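Local coordinates for heme-binding protein A / AI-2 binding protein A (Helicobacter pylori SS1, PDB 6OFQ) that binds a short peptide as the type II periplasmic substrate-binding protein of an ABC transporter, to which it probably delivers its ligand, at residues E124-K129 with D182-L187; E145-S150 with L176-M181; I469-V474 with E481-K486. All coordinates share one frame; numbering follows the deposited sequence. Where two conformers were deposited one is given.

Contact 1: residues E124-K129 with D182-L187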
ATOM      1  N   GLU A 124     -14.967  14.677  -4.155  1.00  5.73           N
ATOM      2  CA  GLU A 124     -16.302  14.824  -3.623  1.00  6.50           C
ATOM      3  C   GLU A 124     -17.113  13.530  -3.596  1.00  5.62           C
ATOM      4  O   GLU A 124     -17.907  13.321  -2.684  1.00  7.05           O
ATOM      5  CB  GLU A 124     -17.146  15.912  -4.251  1.00  8.11           C
ATOM      6  CG  GLU A 124     -16.630  17.317  -4.035  1.00  9.66           C
ATOM      7  CD  GLU A 124     -17.529  18.341  -4.751  1.00 11.57           C
ATOM      8  OE1 GLU A 124     -18.173  18.040  -5.771  1.00 12.54           O
ATOM      9  OE2 GLU A 124     -17.410  19.487  -4.276  1.00 16.65           O
ATOM     10  N   ARG A 125     -16.817  12.633  -4.518  1.00  5.78           N
ATOM     11  CA  ARG A 125     -17.493  11.370  -4.510  1.00  6.04           C
ATOM     12  C   ARG A 125     -17.216  10.581  -3.244  1.00  6.54           C
ATOM     13  O   ARG A 125     -18.022   9.731  -2.838  1.00  6.35           O
ATOM     14  CB  ARG A 125     -17.106  10.598  -5.753  1.00  5.76           C
ATOM     15  CG  ARG A 125     -15.677  10.046  -5.748  1.00  5.35           C
ATOM     16  CD  ARG A 125     -15.235   9.589  -7.123  1.00  4.77           C
ATOM     17  NE  ARG A 125     -13.873   9.059  -7.114  1.00  5.01           N
ATOM     18  CZ  ARG A 125     -13.491   7.826  -7.396  1.00  4.82           C
ATOM     19  NH1 ARG A 125     -14.369   6.904  -7.759  1.00  4.87           N
ATOM     20  NH2 ARG A 125     -12.202   7.515  -7.375  1.00  4.30           N
ATOM     21  N   GLN A 126     -16.041  10.772  -2.647  1.00  6.39           N
ATOM     22  CA  GLN A 126     -15.653  10.096  -1.418  1.00  6.76           C
ATOM     23  C   GLN A 126     -16.124  10.854  -0.205  1.00  8.12           C
ATOM     24  O   GLN A 126     -16.458  10.230   0.807  1.00  8.96           O
ATOM     25  CB  GLN A 126     -14.129   9.901  -1.408  1.00  6.32           C
ATOM     26  CG  GLN A 126     -13.584   9.357  -2.722  1.00  5.52           C
ATOM     27  CD  GLN A 126     -12.113   8.941  -2.698  1.00  5.10           C
ATOM     28  OE1 GLN A 126     -11.739   8.159  -1.808  1.00  4.95           O
ATOM     29  NE2 GLN A 126     -11.290   9.449  -3.634  1.00  5.33           N
ATOM     30  N   MET A 127     -16.125  12.174  -0.295  1.00  9.44           N
ATOM     31  CA  MET A 127     -16.464  13.052   0.840  1.00 10.48           C
ATOM     32  C   MET A 127     -17.977  13.068   1.135  1.00 11.99           C
ATOM     33  O   MET A 127     -18.344  13.168   2.310  1.00 14.12           O
ATOM     34  CB  MET A 127     -16.010  14.467   0.517  1.00 11.57           C
ATOM     35  CG  MET A 127     -16.039  15.356   1.738  1.00 12.89           C
ATOM     36  SD  MET A 127     -14.975  16.755   1.487  1.00 20.22           S
ATOM     37  CE  MET A 127     -15.653  17.573   0.102  1.00 22.77           C
ATOM     38  N   ASP A 128     -18.784  13.051   0.080  1.00 11.36           N
ATOM     39  CA  ASP A 128     -20.244  13.248   0.184  1.00 12.46           C
ATOM     40  C   ASP A 128     -20.908  11.948  -0.280  1.00 12.72           C
ATOM     41  O   ASP A 128     -20.879  11.637  -1.464  1.00 11.15           O
ATOM     42  CB  ASP A 128     -20.609  14.431  -0.742  1.00 12.09           C
ATOM     43  CG  ASP A 128     -22.094  14.773  -0.731  1.00 15.08           C
ATOM     44  OD1 ASP A 128     -22.888  13.964  -0.234  1.00 17.18           O
ATOM     45  OD2 ASP A 128     -22.401  15.857  -1.267  1.00 19.25           O
ATOM     46  N   LYS A 129     -21.614  11.291   0.628  1.00 17.09           N
ATOM     47  CA  LYS A 129     -22.294  10.040   0.305  1.00 20.56           C
ATOM     48  C   LYS A 129     -23.336  10.188  -0.798  1.00 18.97           C
ATOM     49  O   LYS A 129     -23.562   9.258  -1.572  1.00 18.20           O
ATOM     50  CB  LYS A 129     -22.840   9.372   1.574  1.00 26.53           C
ATOM     51  CG  LYS A 129     -21.835   9.272   2.716  1.00 34.71           C
ATOM     52  CD  LYS A 129     -20.872   8.089   2.665  1.00 42.96           C
ATOM     53  CE  LYS A 129     -21.608   6.839   3.143  1.00 45.22           C
ATOM     54  NZ  LYS A 129     -21.524   5.614   2.288  1.00 48.41           N
ATOM     55  N   ASP A 182      -2.514   7.039  -4.108  1.00  4.04           N
ATOM     56  CA  ASP A 182      -3.286   6.452  -5.187  1.00  4.22           C
ATOM     57  C   ASP A 182      -4.815   6.688  -5.040  1.00  4.07           C
ATOM     58  O   ASP A 182      -5.473   6.877  -6.068  1.00  3.79           O
ATOM     59  CB  ASP A 182      -2.980   4.971  -5.223  1.00  4.43           C
ATOM     60  CG  ASP A 182      -1.525   4.683  -5.523  1.00  4.85           C
ATOM     61  OD1 ASP A 182      -0.740   4.806  -4.566  1.00  5.93           O
ATOM     62  OD2 ASP A 182      -1.178   4.387  -6.675  1.00  4.98           O
ATOM     63  N   PHE A 183      -5.329   6.681  -3.821  1.00  3.71           N
ATOM     64  CA  PHE A 183      -6.775   6.837  -3.653  1.00  3.58           C
ATOM     65  C   PHE A 183      -7.289   8.184  -4.079  1.00  3.70           C
ATOM     66  O   PHE A 183      -8.499   8.346  -4.253  1.00  3.96           O
ATOM     67  CB  PHE A 183      -7.223   6.419  -2.238  1.00  3.62           C
ATOM     68  CG  PHE A 183      -7.006   7.481  -1.177  1.00  3.76           C
ATOM     69  CD1 PHE A 183      -5.779   7.781  -0.603  1.00  4.06           C
ATOM     70  CD2 PHE A 183      -8.091   8.230  -0.729  1.00  3.68           C
ATOM     71  CE1 PHE A 183      -5.616   8.684   0.430  1.00  3.99           C
ATOM     72  CE2 PHE A 183      -7.942   9.130   0.307  1.00  4.20           C
ATOM     73  CZ  PHE A 183      -6.708   9.427   0.855  1.00  4.33           C
ATOM     74  N   LEU A 184      -6.378   9.157  -4.179  1.00  3.55           N
ATOM     75  CA  LEU A 184      -6.725  10.501  -4.603  1.00  3.85           C
ATOM     76  C   LEU A 184      -6.355  10.757  -6.042  1.00  4.04           C
ATOM     77  O   LEU A 184      -6.201  11.918  -6.476  1.00  4.02           O
ATOM     78  CB  LEU A 184      -6.127  11.526  -3.642  1.00  3.99           C
ATOM     79  CG  LEU A 184      -6.686  11.404  -2.243  1.00  4.38           C
ATOM     80  CD1 LEU A 184      -5.945  12.371  -1.315  1.00  4.40           C
ATOM     81  CD2 LEU A 184      -8.214  11.580  -2.159  1.00  4.52           C
ATOM     82  N   SER A 185      -6.239   9.703  -6.833  1.00  3.80           N
ATOM     83  CA  SER A 185      -6.132   9.811  -8.264  1.00  4.01           C
ATOM     84  C   SER A 185      -7.283  10.575  -8.940  1.00  3.98           C
ATOM     85  O   SER A 185      -8.417  10.550  -8.442  1.00  4.52           O
ATOM     86  CB  SER A 185      -6.123   8.392  -8.813  1.00  4.66           C
ATOM     87  OG  SER A 185      -4.952   7.665  -8.537  1.00  4.50           O
ATOM     88  N   ILE A 186      -6.927  11.249 -10.017  1.00  4.28           N
ATOM     89  CA  ILE A 186      -7.919  12.055 -10.746  1.00  4.21           C
ATOM     90  C   ILE A 186      -8.572  11.240 -11.876  1.00  4.70           C
ATOM     91  O   ILE A 186      -7.886  10.909 -12.837  1.00  5.10           O
ATOM     92  CB  ILE A 186      -7.314  13.353 -11.260  1.00  4.58           C
ATOM     93  CG1 ILE A 186      -6.640  14.172 -10.132  1.00  5.01           C
ATOM     94  CG2 ILE A 186      -8.393  14.208 -11.919  1.00  5.19           C
ATOM     95  CD1 ILE A 186      -7.451  14.361  -8.870  1.00  5.35           C
ATOM     96  N   LEU A 187      -9.855  10.950 -11.649  1.00  4.51           N
ATOM     97  CA  LEU A 187     -10.650  10.287 -12.702  1.00  4.49           C
ATOM     98  C   LEU A 187     -11.379  11.353 -13.494  1.00  5.63           C
ATOM     99  O   LEU A 187     -11.382  12.528 -13.119  1.00  6.18           O
ATOM    100  CB  LEU A 187     -11.670   9.379 -12.040  1.00  4.69           C
ATOM    101  CG  LEU A 187     -11.172   8.008 -11.580  1.00  5.17           C
ATOM    102  CD1 LEU A 187     -10.068   8.076 -10.529  1.00  5.20           C
ATOM    103  CD2 LEU A 187     -12.326   7.157 -11.096  1.00  5.87           C
TER
HETATM  104  O   HOH W   1      -9.941   9.152  -6.594  1.00  4.60           O

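Contact 2: residues E145-S150 with L176-M181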
ATOM      1  N   GLU A 145     -12.228   6.709   4.084  0.50  4.61           N
ATOM      2  CA  GLU A 145     -12.889   6.433   5.347  0.50  5.34           C
ATOM      3  C   GLU A 145     -11.946   6.173   6.488  0.50  5.22           C
ATOM      4  O   GLU A 145     -12.001   6.787   7.556  0.50  5.34           O
ATOM      5  CB  GLU A 145     -13.923   5.308   5.210  0.50  5.84           C
ATOM      6  CG  GLU A 145     -15.105   5.684   4.332  0.50  6.64           C
ATOM      7  CD  GLU A 145     -15.808   6.926   4.847  0.50  7.71           C
ATOM      8  OE1 GLU A 145     -16.189   6.976   6.034  0.50  9.36           O
ATOM      9  OE2 GLU A 145     -15.855   7.915   4.084  0.50  9.56           O
ATOM     10  N   GLY A 146     -10.971   5.310   6.229  1.00  4.77           N
ATOM     11  CA  GLY A 146      -9.985   4.963   7.212  1.00  4.69           C
ATOM     12  C   GLY A 146      -9.178   6.082   7.803  1.00  4.04           C
ATOM     13  O   GLY A 146      -8.811   6.137   8.994  1.00  5.52           O
ATOM     14  N   MET A 147      -8.734   6.922   6.863  1.00  4.12           N
ATOM     15  CA  MET A 147      -7.949   8.095   7.224  1.00  4.45           C
ATOM     16  C   MET A 147      -8.754   9.250   7.871  1.00  4.75           C
ATOM     17  O   MET A 147      -8.192  10.251   8.327  1.00  5.25           O
ATOM     18  CB  MET A 147      -7.153   8.606   6.008  1.00  4.19           C
ATOM     19  CG  MET A 147      -6.060   7.643   5.561  1.00  4.40           C
ATOM     20  SD  MET A 147      -5.228   8.125   4.040  1.00  4.65           S
ATOM     21  CE  MET A 147      -4.562   9.743   4.399  1.00  4.32           C
ATOM     22  N   GLY A 148     -10.064   9.210   7.743  1.00  5.07           N
ATOM     23  CA  GLY A 148     -10.923  10.291   8.223  1.00  4.99           C
ATOM     24  C   GLY A 148     -10.777  11.543   7.392  1.00  5.49           C
ATOM     25  O   GLY A 148     -10.825  12.662   7.915  1.00  5.76           O
ATOM     26  N   MET A 149     -10.627  11.384   6.092  1.00  5.12           N
ATOM     27  CA  MET A 149     -10.492  12.553   5.221  1.00  5.13           C
ATOM     28  C   MET A 149     -11.697  13.520   5.285  1.00  5.39           C
ATOM     29  O   MET A 149     -11.502  14.744   5.106  1.00  5.60           O
ATOM     30  CB  MET A 149     -10.284  12.086   3.791  1.00  6.09           C
ATOM     31  CG  MET A 149      -8.907  11.469   3.531  1.00  7.32           C
ATOM     32  SD  MET A 149      -7.532  12.611   3.585  1.00 11.35           S
ATOM     33  CE  MET A 149      -7.850  13.452   2.044  1.00 12.96           C
ATOM     34  N   SER A 150     -12.880  12.990   5.563  1.00  5.57           N
ATOM     35  CA  SER A 150     -14.025  13.901   5.692  1.00  5.71           C
ATOM     36  C   SER A 150     -13.970  14.728   6.961  1.00  6.36           C
ATOM     37  O   SER A 150     -14.684  15.739   6.966  1.00  7.95           O
ATOM     38  CB  SER A 150     -15.325  13.099   5.711  1.00  6.28           C
ATOM     39  OG  SER A 150     -15.569  12.511   4.436  1.00  7.66           O
ATOM     40  N   LEU A 176      -0.268  17.404   2.293  1.00  4.12           N
ATOM     41  CA  LEU A 176       0.310  17.553   0.981  1.00  4.15           C
ATOM     42  C   LEU A 176       0.760  16.205   0.449  1.00  4.02           C
ATOM     43  O   LEU A 176       0.443  15.875  -0.711  1.00  3.89           O
ATOM     44  CB  LEU A 176       1.458  18.549   0.980  1.00  4.12           C
ATOM     45  CG  LEU A 176       2.040  18.874  -0.385  1.00  4.21           C
ATOM     46  CD1 LEU A 176       1.096  19.605  -1.290  1.00  5.14           C
ATOM     47  CD2 LEU A 176       3.342  19.639  -0.188  1.00  4.30           C
ATOM     48  N   ALA A 177       1.446  15.395   1.260  1.00  4.17           N
ATOM     49  CA  ALA A 177       1.908  14.086   0.808  1.00  4.18           C
ATOM     50  C   ALA A 177       0.733  13.135   0.542  1.00  4.59           C
ATOM     51  O   ALA A 177       0.722  12.375  -0.443  1.00  4.95           O
ATOM     52  CB  ALA A 177       2.784  13.469   1.888  1.00  4.09           C
ATOM     53  N   ASN A 178      -0.340  13.292   1.304  1.00  4.40           N
ATOM     54  CA  ASN A 178      -1.549  12.505   1.123  1.00  4.32           C
ATOM     55  C   ASN A 178      -2.092  12.653  -0.309  1.00  4.47           C
ATOM     56  O   ASN A 178      -2.653  11.727  -0.954  1.00  4.53           O
ATOM     57  CB  ASN A 178      -2.683  12.813   2.078  1.00  5.16           C
ATOM     58  CG  ASN A 178      -2.393  12.403   3.487  1.00  5.20           C
ATOM     59  OD1 ASN A 178      -1.516  11.584   3.781  1.00  6.79           O
ATOM     60  ND2 ASN A 178      -3.198  12.994   4.350  1.00  6.97           N
ATOM     61  N   LEU A 179      -2.020  13.888  -0.806  1.00  4.03           N
ATOM     62  CA  LEU A 179      -2.548  14.219  -2.131  1.00  4.73           C
ATOM     63  C   LEU A 179      -1.780  13.526  -3.216  1.00  4.58           C
ATOM     64  O   LEU A 179      -2.220  13.548  -4.375  1.00  5.20           O
ATOM     65  CB  LEU A 179      -2.536  15.752  -2.395  1.00  5.56           C
ATOM     66  CG  LEU A 179      -3.357  16.514  -1.371  1.00  8.14           C
ATOM     67  CD1 LEU A 179      -3.215  18.000  -1.759  1.00 10.03           C
ATOM     68  CD2 LEU A 179      -4.776  16.071  -1.405  1.00  8.65           C
ATOM     69  N   GLY A 180      -0.633  12.890  -2.961  1.00  3.54           N
ATOM     70  CA  GLY A 180       0.105  12.038  -3.889  1.00  3.75           C
ATOM     71  C   GLY A 180      -0.308  10.606  -3.820  1.00  3.68           C
ATOM     72  O   GLY A 180       0.225   9.826  -4.616  1.00  4.57           O
ATOM     73  N   MET A 181      -1.208  10.225  -2.932  1.00  3.14           N
ATOM     74  CA  MET A 181      -1.580   8.809  -2.746  1.00  3.40           C
ATOM     75  C   MET A 181      -2.571   8.344  -3.829  1.00  3.77           C
ATOM     76  O   MET A 181      -3.438   9.117  -4.237  1.00  3.93           O
ATOM     77  CB  MET A 181      -2.105   8.564  -1.354  1.00  3.53           C
ATOM     78  CG  MET A 181      -1.038   8.765  -0.306  1.00  4.02           C
ATOM     79  SD  MET A 181      -1.589   8.647   1.392  1.00  4.92           S
ATOM     80  CE  MET A 181      -2.298   6.994   1.402  1.00  4.75           C
TER

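Contact 3: residues I469-V474 with E481-K486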
ATOM      1  N   ILE A 469      -2.985  12.351  16.768  1.00  5.57           N
ATOM      2  CA  ILE A 469      -3.717  13.546  16.402  1.00  6.67           C
ATOM      3  C   ILE A 469      -2.901  14.800  16.687  1.00  6.75           C
ATOM      4  O   ILE A 469      -2.791  15.675  15.828  1.00  6.93           O
ATOM      5  CB  ILE A 469      -5.106  13.546  17.039  1.00  7.45           C
ATOM      6  CG1 ILE A 469      -6.012  12.415  16.490  1.00  9.08           C
ATOM      7  CG2 ILE A 469      -5.751  14.940  16.834  1.00  8.00           C
ATOM      8  CD1 ILE A 469      -7.194  12.116  17.364  1.00 11.27           C
ATOM      9  N   LYS A 470      -2.282  14.880  17.868  1.00  6.69           N
ATOM     10  CA  LYS A 470      -1.368  15.980  18.117  1.00  7.53           C
ATOM     11  C   LYS A 470      -0.277  16.098  17.103  1.00  7.17           C
ATOM     12  O   LYS A 470       0.104  17.194  16.678  1.00  7.00           O
ATOM     13  CB  LYS A 470      -0.730  15.850  19.479  1.00  9.83           C
ATOM     14  CG  LYS A 470      -1.685  16.117  20.597  1.00 12.59           C
ATOM     15  CD  LYS A 470      -0.934  16.085  21.927  1.00 17.98           C
ATOM     16  CE  LYS A 470      -1.867  16.092  23.119  1.00 24.82           C
ATOM     17  NZ  LYS A 470      -2.242  17.498  23.360  1.00 34.79           N
ATOM     18  N   ALA A 471       0.280  14.961  16.704  1.00  5.45           N
ATOM     19  CA  ALA A 471       1.367  14.958  15.737  1.00  5.32           C
ATOM     20  C   ALA A 471       0.959  15.351  14.327  1.00  5.11           C
ATOM     21  O   ALA A 471       1.805  15.814  13.567  1.00  6.05           O
ATOM     22  CB  ALA A 471       2.061  13.622  15.653  1.00  5.35           C
ATOM     23  N   LYS A 472      -0.325  15.370  14.026  1.00  5.38           N
ATOM     24  CA  LYS A 472      -0.768  15.965  12.776  1.00  5.90           C
ATOM     25  C   LYS A 472      -0.822  17.482  12.821  1.00  6.17           C
ATOM     26  O   LYS A 472      -0.716  18.182  11.794  1.00  6.23           O
ATOM     27  CB  LYS A 472      -2.196  15.519  12.507  1.00  5.80           C
ATOM     28  CG  LYS A 472      -2.356  14.049  12.237  1.00  5.88           C
ATOM     29  CD  LYS A 472      -3.826  13.707  12.229  1.00  5.94           C
ATOM     30  CE  LYS A 472      -4.158  12.277  11.806  1.00  5.77           C
ATOM     31  NZ  LYS A 472      -3.846  12.029  10.363  1.00  5.49           N
ATOM     32  N   ARG A 473      -0.988  18.032  14.028  1.00  6.53           N
ATOM     33  CA  ARG A 473      -1.381  19.451  14.166  1.00  8.47           C
ATOM     34  C   ARG A 473      -0.218  20.393  14.298  1.00  8.15           C
ATOM     35  O   ARG A 473      -0.390  21.611  14.286  1.00  9.51           O
ATOM     36  CB  ARG A 473      -2.314  19.644  15.370  1.00  9.16           C
ATOM     37  CG  ARG A 473      -3.631  18.921  15.274  1.00 11.69           C
ATOM     38  CD  ARG A 473      -4.720  19.527  14.435  1.00 15.14           C
ATOM     39  NE  ARG A 473      -5.833  18.577  14.375  1.00 17.51           N
ATOM     40  CZ  ARG A 473      -5.964  17.615  13.449  1.00 19.14           C
ATOM     41  NH1 ARG A 473      -5.160  17.473  12.371  1.00 15.46           N
ATOM     42  NH2 ARG A 473      -6.971  16.772  13.581  1.00 16.13           N
ATOM     43  N   VAL A 474       0.986  19.855  14.391  1.00  8.76           N
ATOM     44  CA  VAL A 474       2.213  20.633  14.276  1.00 10.15           C
ATOM     45  C   VAL A 474       3.037  20.131  13.103  1.00 10.84           C
ATOM     46  O   VAL A 474       2.977  18.942  12.764  1.00 10.26           O
ATOM     47  CB  VAL A 474       3.071  20.558  15.555  1.00 13.38           C
ATOM     48  CG1 VAL A 474       2.329  21.296  16.660  1.00 16.86           C
ATOM     49  CG2 VAL A 474       3.370  19.138  16.006  1.00 13.73           C
ATOM     50  N   GLU A 481       8.243  14.194  15.878  1.00  6.02           N
ATOM     51  CA  GLU A 481       9.049  13.033  16.276  1.00  8.12           C
ATOM     52  C   GLU A 481       8.854  12.766  17.766  1.00  7.18           C
ATOM     53  O   GLU A 481       8.659  11.608  18.188  1.00  7.25           O
ATOM     54  CB  GLU A 481      10.530  13.283  15.987  1.00 11.12           C
ATOM     55  CG  GLU A 481      11.453  12.102  16.271  1.00 17.02           C
ATOM     56  CD  GLU A 481      12.763  12.284  15.483  1.00 22.98           C
ATOM     57  OE1 GLU A 481      13.346  13.375  15.658  1.00 33.24           O
ATOM     58  OE2 GLU A 481      13.066  11.492  14.549  1.00 32.95           O
ATOM     59  N   ALA A 482       8.885  13.812  18.600  1.00  7.04           N
ATOM     60  CA  ALA A 482       8.713  13.558  20.032  1.00  7.41           C
ATOM     61  C   ALA A 482       7.427  12.892  20.380  1.00  7.40           C
ATOM     62  O   ALA A 482       7.342  11.946  21.169  1.00  8.44           O
ATOM     63  CB  ALA A 482       8.916  14.859  20.822  1.00  8.93           C
ATOM     64  N   LEU A 483       6.364  13.292  19.687  1.00  6.97           N
ATOM     65  CA  LEU A 483       5.041  12.678  19.883  1.00  6.79           C
ATOM     66  C   LEU A 483       5.004  11.242  19.341  1.00  5.69           C
ATOM     67  O   LEU A 483       4.436  10.342  19.980  1.00  5.22           O
ATOM     68  CB  LEU A 483       3.961  13.550  19.229  1.00  7.00           C
ATOM     69  CG  LEU A 483       3.769  14.937  19.874  1.00  7.23           C
ATOM     70  CD1 LEU A 483       3.129  15.934  18.890  1.00  6.58           C
ATOM     71  CD2 LEU A 483       2.866  14.768  21.075  1.00  8.14           C
ATOM     72  N   TYR A 484       5.613  11.040  18.177  1.00  5.38           N
ATOM     73  CA  TYR A 484       5.599   9.687  17.632  1.00  5.21           C
ATOM     74  C   TYR A 484       6.466   8.699  18.426  1.00  5.45           C
ATOM     75  O   TYR A 484       6.084   7.523  18.577  1.00  5.45           O
ATOM     76  CB  TYR A 484       6.046   9.656  16.171  1.00  4.82           C
ATOM     77  CG  TYR A 484       5.039  10.252  15.217  1.00  4.58           C
ATOM     78  CD1 TYR A 484       3.707   9.876  15.312  1.00  4.47           C
ATOM     79  CD2 TYR A 484       5.419  11.126  14.238  1.00  4.44           C
ATOM     80  CE1 TYR A 484       2.760  10.396  14.408  1.00  4.44           C
ATOM     81  CE2 TYR A 484       4.481  11.673  13.391  1.00  4.58           C
ATOM     82  CZ  TYR A 484       3.151  11.282  13.427  1.00  4.78           C
ATOM     83  OH  TYR A 484       2.240  11.864  12.557  1.00  4.87           O
ATOM     84  N   LEU A 485       7.521   9.202  19.073  1.00  4.95           N
ATOM     85  CA  LEU A 485       8.322   8.351  19.950  1.00  5.63           C
ATOM     86  C   LEU A 485       7.455   7.816  21.080  1.00  5.02           C
ATOM     87  O   LEU A 485       7.510   6.623  21.438  1.00  5.25           O
ATOM     88  CB  LEU A 485       9.568   9.079  20.434  1.00  6.32           C
ATOM     89  CG  LEU A 485      10.654   9.387  19.441  1.00  7.39           C
ATOM     90  CD1 LEU A 485      11.744  10.309  19.961  1.00  9.45           C
ATOM     91  CD2 LEU A 485      11.312   8.153  18.885  1.00  7.22           C
ATOM     92  N   LYS A 486       6.674   8.712  21.684  1.00  5.37           N
ATOM     93  CA  LYS A 486       5.823   8.322  22.793  1.00  6.74           C
ATOM     94  C   LYS A 486       4.737   7.379  22.285  1.00  5.85           C
ATOM     95  O   LYS A 486       4.407   6.395  22.967  1.00  6.71           O
ATOM     96  CB  LYS A 486       5.183   9.541  23.504  1.00  9.18           C
ATOM     97  CG  LYS A 486       6.155  10.487  24.180  1.00 15.49           C
ATOM     98  CD  LYS A 486       5.491  11.739  24.747  1.00 22.04           C
ATOM     99  CE  LYS A 486       6.627  12.646  25.231  1.00 28.26           C
ATOM    100  NZ  LYS A 486       6.098  14.037  25.306  1.00 38.49           N
TER

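Contact 1: residues E124-K129 with D182-L187
Two neighbouring side chains at the end of helix 116-127, Arg125 and Gln126, hold the polar backbone of the bend formed by residues 182-187. The direct hydrogen bond runs from Gln126 NE2 to Phe183 O (3.1 Å); it is fairly straight, 160° at the hydrogen, and the donor is tilted somewhat out of the carbonyl plane. The same NE2 also bonds to Ser122 O one turn earlier, which helps fix the rotation of the amide. A water carries the second link: it accepts from Arg125 NH2 at 2.9 Å and donates to Phe183 O (2.9 Å) and Ser185 O (2.8 Å). Arg125 NH1 forms a salt bridge with Asp45 and NE bonds to Ser122 O, which with the water on NH2 probably fixes the guanidinium. Van der Waals contacts flank these bonds. Leu187 CD2 lies over one face of the Arg125 guanidinium, 3.7 Å from NH2, while Gln126 OE1 meets the edge of the Phe183 ring at CD2 (3.8 Å), amide and ring nearly perpendicular. Side chains of the last turn of helix 116-127, with one water, thus bind backbone carbonyls of the connection between helices 175-178 and 189-197, within the family 5 solute-binding fold.

Contact 2: residues E145-S150 with L176-M181
Asn178, in helix 175-178, presents one face of its carboxamide to the end of Met147. Methyl CE of Met147 sits over that face almost equally far from its atoms, 3.5 Å from Asn178 ND2 and 3.6 Å from Asn178 CG, a van der Waals contact rather than a polar one. The two side chains reach out from opposite directions, and the methyl ends over the flat of the amide. Met147 runs straight out to its sulfur and then turns (chi3 58°), which swings the methyl into that place. Met149 adds a looser touch, its SD 4.4 Å from Asn178 ND2, and Asn178 also touches Ile432, in the loop after strand 423-429. Behind Asn178, the chain makes a type I beta turn through Leu179 and Gly180, closed by Met181 N bonding to Asn178 O at 2.9 Å. Leu179 starts away from the methionines and packs on Phe94 of strand 91-96. At the far side of the turn Met181 heads back toward the other segment, where its CE lies 4.1 Å from Met147 SD, the two thioether chains passing at a slant; it also touches Asp431. Met147 is thus shared by both ends of the turn. On its own side, Gly148 ends helix 142-147 with positive phi (70°) in a Schellman motif and serves as the N-cap position of helix 149-152, a tight break that lets Met147 and Met149 face the same way. Methionine side chains packed on a carboxamide and on each other therefore join helices 142-147 and 149-152 to helix 175-178 and its type I turn, beside the loop after strand 423-429 and probably near the junction of the lobes of this type II binding-protein fold.

Contact 3: residues I469-V474 with E481-K486
Ala471 CB rests on a face of the Tyr484 ring, forming a CH-pi contact 3.7 Å from the ring centroid and 27° off its normal. The methyl is displaced toward the hydroxyl end, so its closest ring atom is Tyr484 CZ at 3.4 Å. Next to it, Leu483 lies against the backbone of helix 462-473: with CG beside its own backbone N (chi1 -66°), it carries CD1 to within 3.7 Å of Ala471 N. Leu483 CB and Ala471 CB are 4.1 Å apart. Val474 CG2 closes the end of this apolar patch, 4.3 Å from Leu483 CD1, while the aliphatic part of Lys470 borders both methyls of Leu483, CB against CD1 and CD2, CD against CD2, before its amino end leads away. No hydrogen bond joins the two segments. The small alanine lets the backbones come close, 6.0 Å between the CA atoms of Ala471 and Leu483, and the short helix segments run nearly antiparallel (168°) with axes 8.9 Å apart. One shell further out, Arg480, one turn before Tyr484 on helix 477-494, bonds through NH2 to Tyr484 OH and reaches across through NE to Ala471 O; this probably helps set the position of the phenol under the methyl. The Tyr484 side chain also touches Leu439 and Asp436 of helix 436-443, and Lys472, on the other flank of its helix, makes salt bridges to Glu172 and Asp436. Two nearly antiparallel helices joined by a short connection, 462-473 and 477-494, make a helical hairpin, with Ala471 at the close point.

In the fold
Contacts 1 and 2 are buried neighbours, their centres 10 Å apart and contact 2 nested along the chain within the loop that contact 1 closes; Phe183 CE1 against Met147 SD (3.7 Å) is among the places where they touch. The chain from helix 175-178 on supplies both second segments, yet the chemistry differs: contact 1 satisfies backbone carbonyls with amide, guanidinium and water, whereas contact 2 packs methionines on an asparagine amide and on each other, with no hydrogen bond across. Contact 3 is partly buried and lies farther out, about 27 Å from contact 1 and 17 Å from contact 2 between centres. It touches neither, and joins two sequence-adjacent helices by apolar and CH-pi packing bordered by exposed lysine.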